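Glycerophosphoryl diester phosphodiesterase (Parabacteroides distasonis, PDB 3MZ2) probably hydrolyses glycerophosphodiesters to an alcohol and glycerol 3-phosphate. Local coordinates at residues 34-48 / 53-67. Numbering follows the deposited sequence. Where two conformers were deposited one is given.
Sequences ISGHRGGRGKGYPEN and FENTLSYTPATFEID. With SO4 (sulfate ion), chain C; SO4 (sulfate ion), chain G.
Parallel strand pairing between Ser-35/Gly-36 and Thr-63/Phe-64 joins the two strands of a beta-alpha-beta unit in the TIM barrel, helix 50-59 making the crossover. The evidence is a ladder in which Thr-63 N donates to Ile-34 O (3.1 Å), Gly-36 N to Thr-63 O (2.8 Å) and Glu-65 N to Gly-36 O. Gly-36 CA lies obliquely beside the Phe-64 ring, where a side chain would be tight, and the CA of Gly-39 meets the edge of the Phe-53 ring at CE1.

Beyond the strands, Glu-65 OE1 accepts from Arg-38 N (2.9 Å), nearly along its C-O axis; the bend at chi2 (-95°) turns the carboxylate back to that amide. The carboxylate plane of Glu-65 lies 4° from that of the His-37 ring. His-37 NE2 and Arg-38 NE and NH2 hold one sulfate, consistent with the phosphate site of this family, while His-37 ND1 is hydrogen-bonded to Asp-266 OD1. A second sulfate accepts from Arg-41 NH1, while Glu-47 OE2 bridges the two arginines. A leucine in place of Arg-38 would probably leave the first sulfate without two donors and Glu-47 with one arginine fewer.

At the far end Asn-48 grips Asp-67 twice: OD1 accepts a hydrogen bond from Asp-67 N (3.2 Å), and ND2 gives an almost straight bond (172°) to the anti lone pair of Asp-67 OD2, 2.8 Å away.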
loop_
_atom_site.group_PDB
_atom_site.type_symbol
_atom_site.label_atom_id
_atom_site.label_comp_id
_atom_site.label_asym_id
_atom_site.label_seq_id
_atom_site.Cartn_x
_atom_site.Cartn_y
_atom_site.Cartn_z
ATOM N N ILE A 34 1.998 10.929 22.616
ATOM C CA ILE A 34 3.094 10.633 21.717
ATOM C C ILE A 34 2.954 9.212 21.199
ATOM O O ILE A 34 2.627 8.253 21.952
ATOM C CB ILE A 34 4.436 10.773 22.418
ATOM C CG1 ILE A 34 4.673 12.198 22.954
ATOM C CG2 ILE A 34 5.631 10.429 21.469
ATOM C CD1 ILE A 34 5.984 12.411 23.791
ATOM N N SER A 35 3.179 9.068 19.907
ATOM C CA SER A 35 3.197 7.741 19.266
ATOM C C SER A 35 4.510 7.561 18.532
ATOM O O SER A 35 4.958 8.469 17.830
ATOM C CB SER A 35 1.988 7.605 18.332
ATOM O OG SER A 35 1.798 6.278 17.899
ATOM N N GLY A 36 5.158 6.415 18.735
ATOM C CA GLY A 36 6.415 6.098 18.101
ATOM C C GLY A 36 6.168 5.587 16.716
ATOM O O GLY A 36 5.649 4.474 16.541
ATOM N N HIS A 37 6.523 6.379 15.716
ATOM C CA HIS A 37 6.493 5.959 14.314
ATOM C C HIS A 37 7.449 4.807 14.039
ATOM O O HIS A 37 8.674 4.885 14.294
ATOM C CB HIS A 37 6.873 7.141 13.426
ATOM C CG HIS A 37 6.735 6.889 11.953
ATOM N ND1 HIS A 37 7.819 6.815 11.105
ATOM C CD2 HIS A 37 5.637 6.743 11.169
ATOM C CE1 HIS A 37 7.402 6.638 9.864
ATOM N NE2 HIS A 37 6.080 6.607 9.873
ATOM N N ARG A 38 6.871 3.732 13.491
ATOM C CA ARG A 38 7.586 2.484 13.193
ATOM C C ARG A 38 8.299 2.036 14.441
ATOM O O ARG A 38 9.375 1.475 14.350
ATOM C CB ARG A 38 8.584 2.630 12.026
ATOM C CG ARG A 38 8.038 3.097 10.696
ATOM C CD ARG A 38 9.142 3.159 9.638
ATOM N NE ARG A 38 8.822 3.927 8.430
ATOM C CZ ARG A 38 9.725 4.483 7.622
ATOM N NH1 ARG A 38 11.019 4.344 7.854
ATOM N NH2 ARG A 38 9.335 5.171 6.550
ATOM N N GLY A 39 7.729 2.354 15.610
ATOM C CA GLY A 39 8.290 2.118 16.897
ATOM C C GLY A 39 9.161 3.160 17.563
ATOM O O GLY A 39 9.508 3.017 18.706
ATOM N N GLY A 40 9.486 4.253 16.863
ATOM C CA GLY A 40 10.571 5.155 17.277
ATOM C C GLY A 40 11.924 4.552 16.895
ATOM O O GLY A 40 12.030 3.342 16.651
ATOM N N ARG A 41 12.954 5.383 16.827
ATOM C CA ARG A 41 14.292 4.926 16.552
ATOM C C ARG A 41 15.321 5.925 17.044
ATOM O O ARG A 41 15.012 7.095 17.322
ATOM C CB ARG A 41 14.494 4.711 15.076
ATOM C CG ARG A 41 14.438 6.013 14.264
ATOM C CD ARG A 41 14.262 5.768 12.764
ATOM N NE ARG A 41 14.394 7.013 12.026
ATOM C CZ ARG A 41 14.123 7.189 10.724
ATOM N NH1 ARG A 41 13.623 6.208 9.978
ATOM N NH2 ARG A 41 14.307 8.387 10.179
ATOM N N GLY A 42 16.545 5.452 17.109
ATOM C CA GLY A 42 17.689 6.245 17.573
ATOM C C GLY A 42 18.965 5.462 17.561
ATOM O O GLY A 42 18.963 4.283 17.192
ATOM N N LYS A 43 20.052 6.102 17.966
ATOM C CA LYS A 43 21.344 5.436 18.026
ATOM C C LYS A 43 21.268 4.203 18.924
ATOM O O LYS A 43 20.885 4.297 20.101
ATOM C CB LYS A 43 22.463 6.375 18.521
ATOM C CG LYS A 43 23.795 5.661 18.539
ATOM N N GLY A 44 21.598 3.044 18.367
ATOM C CA GLY A 44 21.424 1.778 19.072
ATOM C C GLY A 44 20.017 1.181 19.168
ATOM O O GLY A 44 19.839 0.124 19.783
ATOM N N TYR A 45 19.027 1.855 18.577
ATOM C CA TYR A 45 17.611 1.487 18.707
ATOM C C TYR A 45 16.945 1.484 17.332
ATOM O O TYR A 45 16.424 2.479 16.851
ATOM C CB TYR A 45 16.910 2.411 19.726
ATOM C CG TYR A 45 17.430 2.157 21.121
ATOM C CD1 TYR A 45 17.135 0.976 21.747
ATOM C CD2 TYR A 45 18.278 3.057 21.775
ATOM C CE1 TYR A 45 17.586 0.686 22.988
ATOM C CE2 TYR A 45 18.776 2.742 23.049
ATOM C CZ TYR A 45 18.396 1.549 23.640
ATOM O OH TYR A 45 18.809 1.130 24.891
ATOM N N PRO A 46 16.937 0.313 16.686
ATOM C CA PRO A 46 16.291 0.198 15.395
ATOM C C PRO A 46 14.756 0.351 15.387
ATOM O O PRO A 46 14.076 0.084 16.384
ATOM C CB PRO A 46 16.661 -1.226 14.964
ATOM C CG PRO A 46 17.825 -1.628 15.827
ATOM C CD PRO A 46 17.583 -0.943 17.110
ATOM N N GLU A 47 14.226 0.776 14.255
ATOM C CA GLU A 47 12.783 0.689 13.927
ATOM C C GLU A 47 12.263 -0.695 14.170
ATOM O O GLU A 47 13.014 -1.659 13.968
ATOM C CB GLU A 47 12.595 0.867 12.419
ATOM C CG GLU A 47 12.742 2.208 11.950
ATOM C CD GLU A 47 12.640 2.324 10.439
ATOM O OE1 GLU A 47 12.110 1.419 9.705
ATOM O OE2 GLU A 47 13.056 3.405 9.997
ATOM N N ASN A 48 10.987 -0.785 14.551
ATOM C CA ASN A 48 10.280 -2.079 14.626
ATOM C C ASN A 48 11.081 -3.125 15.411
ATOM O O ASN A 48 11.253 -4.271 14.978
ATOM C CB ASN A 48 9.926 -2.575 13.211
ATOM C CG ASN A 48 8.735 -1.856 12.617
ATOM O OD1 ASN A 48 7.627 -1.911 13.157
ATOM N ND2 ASN A 48 8.936 -1.201 11.464
ATOM N N PHE A 53 10.946 -0.156 21.534
ATOM C CA PHE A 53 9.699 0.100 22.238
ATOM C C PHE A 53 9.978 0.287 23.725
ATOM O O PHE A 53 9.479 1.236 24.360
ATOM C CB PHE A 53 8.655 -1.035 22.082
ATOM C CG PHE A 53 8.405 -1.514 20.672
ATOM C CD1 PHE A 53 8.509 -0.674 19.574
ATOM C CD2 PHE A 53 7.954 -2.832 20.475
ATOM C CE1 PHE A 53 8.211 -1.142 18.321
ATOM C CE2 PHE A 53 7.725 -3.322 19.205
ATOM C CZ PHE A 53 7.848 -2.494 18.123
ATOM N N GLU A 54 10.729 -0.659 24.296
ATOM C CA GLU A 54 11.055 -0.634 25.731
ATOM C C GLU A 54 11.843 0.630 26.136
ATOM O O GLU A 54 11.550 1.280 27.176
ATOM C CB GLU A 54 11.856 -1.895 26.089
ATOM C CG GLU A 54 11.083 -3.175 25.900
ATOM C CD GLU A 54 11.946 -4.444 25.769
ATOM O OE1 GLU A 54 13.177 -4.396 26.052
ATOM O OE2 GLU A 54 11.362 -5.493 25.371
ATOM N N ASN A 55 12.838 0.960 25.329
ATOM C CA ASN A 55 13.621 2.184 25.516
ATOM C C ASN A 55 12.731 3.418 25.500
ATOM O O ASN A 55 12.807 4.262 26.403
ATOM C CB ASN A 55 14.688 2.317 24.427
ATOM C CG ASN A 55 15.627 3.502 24.669
ATOM O OD1 ASN A 55 16.279 3.566 25.714
ATOM N ND2 ASN A 55 15.732 4.407 23.700
ATOM N N THR A 56 11.854 3.531 24.524
ATOM C CA THR A 56 10.972 4.687 24.487
ATOM C C THR A 56 10.130 4.801 25.765
ATOM O O THR A 56 10.034 5.871 26.318
ATOM C CB THR A 56 10.049 4.671 23.254
ATOM O OG1 THR A 56 10.841 4.705 22.064
ATOM C CG2 THR A 56 9.075 5.867 23.209
ATOM N N LEU A 57 9.505 3.720 26.222
ATOM C CA LEU A 57 8.731 3.773 27.462
ATOM C C LEU A 57 9.510 4.166 28.721
ATOM O O LEU A 57 8.921 4.683 29.679
ATOM C CB LEU A 57 8.019 2.464 27.708
ATOM C CG LEU A 57 6.956 2.093 26.681
ATOM C CD1 LEU A 57 6.213 0.877 27.197
ATOM C CD2 LEU A 57 5.990 3.225 26.346
ATOM N N SER A 58 10.830 3.952 28.749
ATOM C CA SER A 58 11.650 4.385 29.883
ATOM C C SER A 58 11.669 5.911 30.042
ATOM O O SER A 58 11.868 6.430 31.140
ATOM C CB SER A 58 13.091 3.869 29.740
ATOM O OG SER A 58 13.123 2.458 29.571
ATOM N N TYR A 59 11.463 6.632 28.935
ATOM C CA TYR A 59 11.443 8.109 28.913
ATOM C C TYR A 59 10.048 8.739 28.834
ATOM O O TYR A 59 9.828 9.837 29.341
ATOM C CB TYR A 59 12.238 8.619 27.718
ATOM C CG TYR A 59 13.702 8.303 27.748
ATOM C CD1 TYR A 59 14.181 7.136 27.208
ATOM C CD2 TYR A 59 14.624 9.218 28.273
ATOM C CE1 TYR A 59 15.543 6.830 27.215
ATOM C CE2 TYR A 59 15.998 8.931 28.283
ATOM C CZ TYR A 59 16.445 7.726 27.747
ATOM O OH TYR A 59 17.789 7.395 27.730
ATOM N N THR A 60 9.100 8.064 28.180
ATOM C CA THR A 60 7.789 8.604 27.997
ATOM C C THR A 60 6.715 7.565 27.826
ATOM O O THR A 60 6.970 6.541 27.208
ATOM C CB THR A 60 7.792 9.549 26.733
ATOM O OG1 THR A 60 6.509 10.168 26.564
ATOM C CG2 THR A 60 8.205 8.792 25.437
ATOM N N PRO A 61 5.476 7.826 28.295
ATOM C CA PRO A 61 4.381 6.992 27.794
ATOM C C PRO A 61 4.217 7.207 26.305
ATOM O O PRO A 61 4.420 8.315 25.824
ATOM C CB PRO A 61 3.153 7.508 28.559
ATOM C CG PRO A 61 3.516 8.809 29.022
ATOM C CD PRO A 61 4.982 8.900 29.173
ATOM N N ALA A 62 3.896 6.145 25.569
ATOM C CA ALA A 62 3.685 6.260 24.148
ATOM C C ALA A 62 2.899 5.037 23.671
ATOM O O ALA A 62 2.893 4.008 24.328
ATOM C CB ALA A 62 5.033 6.348 23.407
ATOM N N THR A 63 2.267 5.191 22.514
ATOM C CA THR A 63 1.763 4.109 21.699
ATOM C C THR A 63 2.780 3.872 20.595
ATOM O O THR A 63 3.696 4.670 20.419
ATOM C CB THR A 63 0.421 4.431 21.066
ATOM O OG1 THR A 63 0.541 5.659 20.339
ATOM C CG2 THR A 63 -0.650 4.589 22.161
ATOM N N PHE A 64 2.668 2.739 19.917
ATOM C CA PHE A 64 3.625 2.382 18.857
ATOM C C PHE A 64 2.900 1.968 17.579
ATOM O O PHE A 64 2.144 1.019 17.570
ATOM C CB PHE A 64 4.566 1.259 19.345
ATOM C CG PHE A 64 5.387 1.662 20.555
ATOM C CD1 PHE A 64 6.396 2.565 20.401
ATOM C CD2 PHE A 64 5.081 1.236 21.804
ATOM C CE1 PHE A 64 7.168 2.971 21.490
ATOM C CE2 PHE A 64 5.828 1.658 22.911
ATOM C CZ PHE A 64 6.859 2.570 22.747
ATOM N N GLU A 65 3.241 2.651 16.501
ATOM C CA GLU A 65 2.742 2.346 15.172
ATOM C C GLU A 65 3.787 1.423 14.548
ATOM O O GLU A 65 4.970 1.731 14.568
ATOM C CB GLU A 65 2.635 3.652 14.398
ATOM C CG GLU A 65 2.062 3.438 13.021
ATOM C CD GLU A 65 3.075 3.274 11.923
ATOM O OE1 GLU A 65 4.295 3.393 12.144
ATOM O OE2 GLU A 65 2.603 3.024 10.790
ATOM N N ILE A 66 3.378 0.251 14.066
ATOM C CA ILE A 66 4.308 -0.773 13.635
ATOM C C ILE A 66 3.899 -1.331 12.270
ATOM O O ILE A 66 2.758 -1.122 11.793
ATOM C CB ILE A 66 4.428 -1.883 14.734
ATOM C CG1 ILE A 66 3.083 -2.556 14.996
ATOM C CG2 ILE A 66 4.970 -1.248 16.033
ATOM C CD1 ILE A 66 3.075 -3.705 16.042
ATOM N N ASP A 67 4.829 -2.070 11.661
ATOM C CA ASP A 67 4.732 -2.532 10.278
ATOM C C ASP A 67 4.718 -4.070 10.158
ATOM O O ASP A 67 5.769 -4.689 9.961
ATOM C CB ASP A 67 5.928 -1.974 9.458
ATOM C CG ASP A 67 5.974 -0.457 9.463
ATOM O OD1 ASP A 67 5.013 0.127 8.917
ATOM O OD2 ASP A 67 6.942 0.120 9.988
HETATM S S SO4 C . 5.525 5.183 6.842
HETATM O O1 SO4 C . 5.994 4.182 7.803
HETATM O O2 SO4 C . 4.460 5.954 7.486
HETATM O O3 SO4 C . 6.595 6.108 6.427
HETATM O O4 SO4 C . 5.125 4.458 5.610
HETATM S S SO4 G . 13.089 6.979 6.360
HETATM O O1 SO4 G . 14.536 7.005 6.612
HETATM O O2 SO4 G . 12.392 6.762 7.622
HETATM O O3 SO4 G . 12.681 8.256 5.773
HETATM O O4 SO4 G . 12.684 5.877 5.478
HETATM O O HOH W 1 1.948 9.621 25.289
#